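Local atomic coordinates of L-glyceraldehyde 3-phosphate reductase (PDB entry 6HG6), a protein that binds NADPH in a TIM-barrel fold and probably uses it to reduce aldehydes, including furfural and methylglyoxal. Residues A[8-12]-A[13-17]; A[40-43]-A[44-47]; A[143-146]-A[147-150]. All blocks are in the same frame, centred on the assembly; numbering follows the deposited sequence. Where two conformers were deposited one is given.

The three contacts are local turns and caps lying in series along the chain; none nests in or crosses another. Contact 1, residues 8-17, comes first and leads the N-terminal arm through a beta turn into strand 15-17, one half of an antiparallel pair ahead of the barrel. Contact 2, residues 40-47, caps helix 42-54, the crossover between barrel strands 28-31 and 59-61; its nearest atoms are about 12 Å from contact 1. Contact 3, residues 143-150, starts helix 146-158 after strand 132-137. It lies across the centre of the chain from contact 1, and their centres are about 37 Å apart.

Contact 1: A[8-12]-A[13-17]; sequences NRYNE and MKYSK
Tyr10 and Tyr15 meet through a hydroxyl set against a ring edge. Tyr15 OH lies 3.3 Å from Tyr10 CD1, close to the plane of the Tyr10 ring, and stands 3.8 Å from Tyr10 CE1. The two side chains cross at about a right angle, with Tyr10 CD1 approaching the Tyr15 ring obliquely at 4.1 Å from Tyr15 CZ, so this is no face-to-face stack. One face of the Tyr10 ring is taken by its neighbour Arg9, whose CG sits 3.8 Å above the ring centre. Both Arg9 and Tyr10 also rest on Phe53 of helix 42-54. The side chain of Tyr15 leaves the backbone toward residues 8-12, and chi1 of -60°, with CG beside the backbone N, carries the hydroxyl to Tyr10. Tyr15 opens strand 15-17, which pairs with strand 24-26 in the antiparallel hairpin that precedes the barrel, as in other aldo-keto reductases. Before it, the chain reverses in a type I turn from Asn8 to Asn11, closed by Asn11 N donating to Asn8 O at 3.0 Å. Met13 bends its buried thioether away from the turn, onto Pro26 and Val309. Farther out, Tyr15 OH is hydrogen-bonded to Gly56 O, while Glu91 OE1 receives both Tyr10 OH and a salt bridge from Arg9 NH2; Arg9 NH1 bonds to Ser6 O.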
loop_
_atom_site.group_PDB
_atom_site.type_symbol
_atom_site.label_atom_id
_atom_site.label_comp_id
_atom_site.label_asym_id
_atom_site.label_seq_id
_atom_site.Cartn_x
_atom_site.Cartn_y
_atom_site.Cartn_z
ATOM N N ASN A 8 -7.967 22.748 -3.482
ATOM C CA ASN A 8 -7.093 22.383 -4.630
ATOM C C ASN A 8 -6.674 20.914 -4.570
ATOM O O ASN A 8 -5.871 20.501 -5.395
ATOM C CB ASN A 8 -5.835 23.258 -4.637
ATOM C CG ASN A 8 -6.138 24.724 -4.837
ATOM O OD1 ASN A 8 -7.056 25.097 -5.573
ATOM N ND2 ASN A 8 -5.339 25.577 -4.218
ATOM N N ARG A 9 -7.214 20.106 -3.663
ATOM C CA ARG A 9 -6.667 18.749 -3.423
ATOM C C ARG A 9 -6.807 17.818 -4.626
ATOM O O ARG A 9 -6.029 16.894 -4.686
ATOM C CB ARG A 9 -7.276 18.144 -2.167
ATOM C CG ARG A 9 -8.759 17.866 -2.296
ATOM C CD ARG A 9 -9.310 17.412 -0.979
ATOM N NE ARG A 9 -10.744 17.201 -0.987
ATOM C CZ ARG A 9 -11.651 18.148 -0.855
ATOM N NH1 ARG A 9 -11.331 19.430 -0.793
ATOM N NH2 ARG A 9 -12.917 17.813 -0.860
ATOM N N TYR A 10 -7.677 18.082 -5.609
ATOM C CA TYR A 10 -7.788 17.178 -6.777
ATOM C C TYR A 10 -7.115 17.795 -8.005
ATOM O O TYR A 10 -7.227 17.224 -9.068
ATOM C CB TYR A 10 -9.257 16.828 -7.033
ATOM C CG TYR A 10 -9.923 16.153 -5.866
ATOM C CD1 TYR A 10 -9.389 14.986 -5.373
ATOM C CD2 TYR A 10 -11.049 16.670 -5.234
ATOM C CE1 TYR A 10 -9.926 14.326 -4.286
ATOM C CE2 TYR A 10 -11.594 16.030 -4.130
ATOM C CZ TYR A 10 -11.036 14.856 -3.650
ATOM O OH TYR A 10 -11.501 14.131 -2.601
ATOM N N ASN A 11 -6.392 18.890 -7.862
ATOM C CA ASN A 11 -5.825 19.606 -9.033
ATOM C C ASN A 11 -4.590 18.930 -9.632
ATOM O O ASN A 11 -4.383 19.124 -10.847
ATOM C CB ASN A 11 -5.535 21.049 -8.663
ATOM C CG ASN A 11 -6.841 21.795 -8.506
ATOM O OD1 ASN A 11 -6.866 22.976 -8.160
ATOM N ND2 ASN A 11 -7.919 21.120 -8.833
ATOM N N GLU A 12 -3.812 18.165 -8.872
ATOM C CA GLU A 12 -2.499 17.672 -9.372
ATOM C C GLU A 12 -2.392 16.158 -9.338
ATOM O O GLU A 12 -1.809 15.586 -10.261
ATOM C CB GLU A 12 -1.370 18.222 -8.498
ATOM C CG GLU A 12 -1.207 19.728 -8.608
ATOM C CD GLU A 12 -0.596 20.176 -9.919
ATOM O OE1 GLU A 12 -0.931 21.289 -10.349
ATOM O OE2 GLU A 12 0.260 19.427 -10.487
ATOM N N MET A 13 -2.884 15.528 -8.279
ATOM C CA MET A 13 -2.709 14.074 -8.127
ATOM C C MET A 13 -3.337 13.379 -9.341
ATOM O O MET A 13 -4.340 13.863 -9.854
ATOM C CB MET A 13 -3.374 13.611 -6.820
ATOM C CG MET A 13 -3.275 12.158 -6.591
ATOM S SD MET A 13 -1.634 11.406 -6.680
ATOM C CE MET A 13 -0.697 12.312 -5.451
ATOM N N LYS A 14 -2.762 12.284 -9.805
ATOM C CA LYS A 14 -3.389 11.423 -10.840
ATOM C C LYS A 14 -4.002 10.196 -10.161
ATOM O O LYS A 14 -3.488 9.763 -9.121
ATOM C CB LYS A 14 -2.363 11.046 -11.898
ATOM C CG LYS A 14 -1.854 12.252 -12.681
ATOM C CD LYS A 14 -1.028 11.868 -13.895
ATOM C CE LYS A 14 -0.677 13.058 -14.752
ATOM N NZ LYS A 14 0.302 12.674 -15.792
ATOM N N TYR A 15 -5.087 9.678 -10.728
ATOM C CA TYR A 15 -5.882 8.542 -10.203
ATOM C C TYR A 15 -5.916 7.457 -11.266
ATOM O O TYR A 15 -6.056 7.797 -12.468
ATOM C CB TYR A 15 -7.287 9.002 -9.776
ATOM C CG TYR A 15 -7.213 10.052 -8.699
ATOM C CD1 TYR A 15 -7.129 9.712 -7.357
ATOM C CD2 TYR A 15 -7.167 11.395 -9.034
ATOM C CE1 TYR A 15 -6.964 10.690 -6.393
ATOM C CE2 TYR A 15 -6.988 12.384 -8.082
ATOM C CZ TYR A 15 -6.911 12.022 -6.744
ATOM O OH TYR A 15 -6.716 13.038 -5.849
ATOM N N SER A 16 -5.702 6.212 -10.862
ATOM C CA SER A 16 -5.573 5.074 -11.799
ATOM C C SER A 16 -6.562 3.987 -11.425
ATOM O O SER A 16 -6.689 3.660 -10.241
ATOM C CB SER A 16 -4.145 4.562 -11.816
ATOM O OG SER A 16 -3.294 5.558 -12.393
ATOM N N LYS A 17 -7.173 3.409 -12.450
ATOM C CA LYS A 17 -8.063 2.264 -12.255
ATOM C C LYS A 17 -7.281 1.087 -11.666
ATOM O O LYS A 17 -6.134 0.826 -12.070
ATOM C CB LYS A 17 -8.649 1.791 -13.572
ATOM C CG LYS A 17 -9.547 2.788 -14.267
ATOM C CD LYS A 17 -9.909 2.388 -15.657
ATOM C CE LYS A 17 -10.557 1.031 -15.756
ATOM N NZ LYS A 17 -10.961 0.761 -17.165
#

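Contact 2: A[40-43]-A[44-47]. With EDO (1,2-ethanediol), chain E.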
loop_
_atom_site.group_PDB
_atom_site.type_symbol
_atom_site.label_atom_id
_atom_site.label_comp_id
_atom_site.label_asym_id
_atom_site.label_seq_id
_atom_site.Cartn_x
_atom_site.Cartn_y
_atom_site.Cartn_z
ATOM N N ALA A 40 3.297 7.316 19.051
ATOM C CA ALA A 40 3.234 8.418 18.063
ATOM C C ALA A 40 2.540 9.644 18.675
ATOM O O ALA A 40 1.733 9.522 19.589
ATOM C CB ALA A 40 2.549 7.953 16.806
ATOM N N ASP A 41 2.930 10.819 18.217
ATOM C CA ASP A 41 2.331 12.095 18.648
ATOM C C ASP A 41 1.041 12.284 17.840
ATOM O O ASP A 41 1.106 12.240 16.591
ATOM C CB ASP A 41 3.284 13.245 18.364
ATOM C CG ASP A 41 2.668 14.587 18.694
ATOM O OD1 ASP A 41 2.527 14.902 19.922
ATOM O OD2 ASP A 41 2.336 15.312 17.734
ATOM N N TYR A 42 -0.067 12.535 18.515
ATOM C CA TYR A 42 -1.395 12.647 17.870
ATOM C C TYR A 42 -1.458 13.837 16.892
ATOM O O TYR A 42 -2.024 13.677 15.791
ATOM C CB TYR A 42 -2.492 12.707 18.924
ATOM C CG TYR A 42 -3.844 12.681 18.274
ATOM C CD1 TYR A 42 -4.255 11.568 17.570
ATOM C CD2 TYR A 42 -4.669 13.790 18.299
ATOM C CE1 TYR A 42 -5.487 11.533 16.942
ATOM C CE2 TYR A 42 -5.901 13.778 17.671
ATOM C CZ TYR A 42 -6.311 12.643 16.994
ATOM O OH TYR A 42 -7.527 12.608 16.360
ATOM N N ASN A 43 -0.967 15.004 17.288
ATOM C CA ASN A 43 -0.945 16.196 16.389
ATOM C C ASN A 43 -0.123 15.897 15.121
ATOM O O ASN A 43 -0.578 16.312 14.035
ATOM C CB ASN A 43 -0.540 17.466 17.124
ATOM C CG ASN A 43 -1.613 17.931 18.093
ATOM O OD1 ASN A 43 -1.306 18.493 19.147
ATOM N ND2 ASN A 43 -2.873 17.701 17.771
ATOM N N ASN A 44 0.988 15.151 15.210
ATOM C CA ASN A 44 1.788 14.804 14.010
ATOM C C ASN A 44 0.985 13.844 13.123
ATOM O O ASN A 44 1.012 14.029 11.910
ATOM C CB ASN A 44 3.149 14.193 14.313
ATOM C CG ASN A 44 4.018 14.141 13.072
ATOM O OD1 ASN A 44 4.356 15.172 12.477
ATOM N ND2 ASN A 44 4.376 12.942 12.644
ATOM N N MET A 45 0.317 12.835 13.695
ATOM C CA MET A 45 -0.461 11.865 12.881
ATOM C C MET A 45 -1.555 12.613 12.122
ATOM O O MET A 45 -1.747 12.315 10.938
ATOM C CB MET A 45 -1.137 10.804 13.751
ATOM C CG MET A 45 -0.136 9.937 14.455
ATOM S SD MET A 45 -0.991 8.616 15.364
ATOM C CE MET A 45 -1.037 9.292 17.011
ATOM N N LYS A 46 -2.282 13.496 12.803
ATOM C CA LYS A 46 -3.340 14.310 12.146
ATOM C C LYS A 46 -2.739 15.089 10.998
ATOM O O LYS A 46 -3.312 15.037 9.912
ATOM C CB LYS A 46 -4.006 15.311 13.087
ATOM C CG LYS A 46 -5.126 14.745 13.935
ATOM C CD LYS A 46 -5.505 15.635 15.081
ATOM C CE LYS A 46 -5.744 17.073 14.712
ATOM N NZ LYS A 46 -5.781 17.947 15.912
ATOM N N GLU A 47 -1.630 15.790 11.236
ATOM C CA GLU A 47 -0.999 16.640 10.201
ATOM C C GLU A 47 -0.565 15.777 9.034
ATOM O O GLU A 47 -0.670 16.246 7.880
ATOM C CB GLU A 47 0.151 17.473 10.774
ATOM C CG GLU A 47 -0.371 18.559 11.661
ATOM C CD GLU A 47 -1.349 19.516 10.982
ATOM O OE1 GLU A 47 -1.062 19.925 9.832
ATOM O OE2 GLU A 47 -2.413 19.840 11.603
HETATM C C1 EDO E . -1.983 9.332 20.513
HETATM O O1 EDO E . -3.383 9.305 20.286
HETATM C C2 EDO E . -1.437 8.041 20.998
HETATM O O2 EDO E . -0.701 7.306 20.032
HETATM O O HOH W 1 -2.976 18.798 13.966
#
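With CG of Asp41 turned opposite its own backbone N (chi1 176°), the carboxylate swings over the first turn of helix 42-54 to meet Asn44. Asp41 OD2 accepts from Asn44 N at 2.9 Å, through its anti side and somewhat out of the carboxylate plane; the bond is bent, at 143°. Asp41 is therefore a side-chain N-cap, and its backbone O also takes Met45 N at 3.1 Å in the first main-chain bond of the helix. One turn on, chi1 of Lys46 (-84°) and its extended chi2 lay CG and CD along the Tyr42 ring; the bend at chi3 then turns CE and NZ off the ring, alongside Asn43. Lys46 CG makes a CH-pi contact 4.2 Å from the ring centroid, and CD comes unusually close to Tyr42 CE2, at 3.2 Å, a distance that may owe something to the model. Met45 CE arrives instead at the ring edge, 4.0 Å from Tyr42 CD1, and also touches Ala40 CB at 3.8 Å. Helix 72-85 lies against this patch, with Arg79 adding a cation-pi contact to Tyr42. Asn44 ND2 bonds to the carbonyl of Ser300, an NADPH-binding residue, linking this crossover helix to the cofactor region. A carboxylate here gives the Asn44 amide a side-chain acceptor and would interact favourably with the helix dipole, which would probably favour its ionised form.

Contact 3: A[143-146]-A[147-150]; sequences DTPL and EESM
Pro145 is the N-cap of helix 146-158: its carbonyl O accepts from Glu148 N at 3.0 Å, with the donor well above the carbonyl plane, and only weakly from Ser149 N, before Met150 N to Leu146 O, 2.9 Å, sets the regular helical pattern almost in line with the carbonyl. Around this start the side chains divide between two sides. On one, Thr144 sets its methyl against the first turn, its side chain at about a right angle to that of Glu148, with CG2 3.6 Å from Ser149 OG and 3.9 Å from Glu148 CB. CG2 reaches there by standing opposite the backbone N, which places OG1 on the other branch (chi1 -61°), where it bonds to Asp141 OD2. A water bridges Thr144 and Ser149, donating to Thr144 O at 3.1 Å and to Ser149 OG at 2.7 Å. The buried Ser149 hydroxyl is also hydrogen-bonded to Gly111 O. On the other side Leu146 and Met150, one turn apart, pack through Leu146 CD1 and Met150 CG, 3.8 Å apart; the methionine chain, doubled back by its bends, also brings CE to 4.0 Å from Leu146 CD1. Glu148 OE2 takes Arg113 N at the head of helix 113-127. Leu146 and Met150 face helix 172-184 through Lys177, Ile181 and Leu182, and Ser149 and Met150 rest on His137 of barrel strand 132-137.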
loop_
_atom_site.group_PDB
_atom_site.type_symbol
_atom_site.label_atom_id
_atom_site.label_comp_id
_atom_site.label_asym_id
_atom_site.label_seq_id
_atom_site.Cartn_x
_atom_site.Cartn_y
_atom_site.Cartn_z
ATOM N N ASP A 143 -1.506 -23.542 4.790
ATOM C CA ASP A 143 -2.053 -24.550 5.737
ATOM C C ASP A 143 -3.574 -24.402 5.903
ATOM O O ASP A 143 -4.152 -25.204 6.634
ATOM C CB ASP A 143 -1.274 -24.510 7.052
ATOM C CG ASP A 143 0.190 -24.901 6.835
ATOM O OD1 ASP A 143 0.451 -25.999 6.265
ATOM O OD2 ASP A 143 1.064 -24.060 7.104
ATOM N N THR A 144 -4.187 -23.365 5.340
ATOM C CA THR A 144 -5.673 -23.204 5.307
ATOM C C THR A 144 -6.086 -23.332 3.850
ATOM O O THR A 144 -5.465 -22.710 2.987
ATOM C CB THR A 144 -6.134 -21.843 5.821
ATOM O OG1 THR A 144 -5.730 -21.697 7.182
ATOM C CG2 THR A 144 -7.637 -21.633 5.743
ATOM N N PRO A 145 -7.164 -24.068 3.520
ATOM C CA PRO A 145 -7.617 -24.124 2.132
ATOM C C PRO A 145 -7.886 -22.697 1.650
ATOM O O PRO A 145 -8.466 -21.859 2.355
ATOM C CB PRO A 145 -8.882 -25.004 2.170
ATOM C CG PRO A 145 -8.750 -25.778 3.442
ATOM C CD PRO A 145 -8.020 -24.865 4.413
ATOM N N LEU A 146 -7.398 -22.395 0.448
ATOM C CA LEU A 146 -7.588 -21.057 -0.118
ATOM C C LEU A 146 -9.084 -20.728 -0.166
ATOM O O LEU A 146 -9.446 -19.594 0.095
ATOM C CB LEU A 146 -6.964 -21.028 -1.512
ATOM C CG LEU A 146 -7.009 -19.666 -2.196
ATOM C CD1 LEU A 146 -6.336 -18.571 -1.386
ATOM C CD2 LEU A 146 -6.350 -19.766 -3.565
ATOM N N GLU A 147 -9.911 -21.730 -0.442
ATOM C CA GLU A 147 -11.392 -21.582 -0.502
ATOM C C GLU A 147 -11.945 -21.020 0.824
ATOM O O GLU A 147 -12.944 -20.272 0.792
ATOM C CB GLU A 147 -11.979 -22.949 -0.844
ATOM C CG GLU A 147 -11.574 -23.495 -2.217
ATOM C CD GLU A 147 -10.183 -24.091 -2.468
ATOM O OE1 GLU A 147 -9.398 -24.312 -1.498
ATOM O OE2 GLU A 147 -9.898 -24.354 -3.696
ATOM N N GLU A 148 -11.362 -21.396 1.964
ATOM C CA GLU A 148 -11.801 -20.914 3.297
ATOM C C GLU A 148 -11.441 -19.450 3.457
ATOM O O GLU A 148 -12.304 -18.682 3.906
ATOM C CB GLU A 148 -11.270 -21.771 4.441
ATOM C CG GLU A 148 -11.677 -21.218 5.795
ATOM C CD GLU A 148 -11.318 -22.106 6.992
ATOM O OE1 GLU A 148 -11.061 -23.329 6.808
ATOM O OE2 GLU A 148 -11.305 -21.569 8.108
ATOM N N SER A 149 -10.202 -19.054 3.163
ATOM C CA SER A 149 -9.752 -17.656 3.317
ATOM C C SER A 149 -10.527 -16.744 2.355
ATOM O O SER A 149 -10.979 -15.665 2.752
ATOM C CB SER A 149 -8.250 -17.538 3.120
ATOM O OG SER A 149 -7.556 -18.469 3.927
ATOM N N MET A 150 -10.731 -17.198 1.133
ATOM C CA MET A 150 -11.424 -16.375 0.116
ATOM C C MET A 150 -12.923 -16.286 0.461
ATOM O O MET A 150 -13.495 -15.192 0.328
ATOM C CB MET A 150 -11.203 -16.939 -1.294
ATOM C CG MET A 150 -9.734 -16.848 -1.771
ATOM S SD MET A 150 -8.977 -15.199 -1.652
ATOM C CE MET A 150 -8.150 -15.264 -0.059
HETATM O O HOH W 2 -5.603 -19.671 2.575
#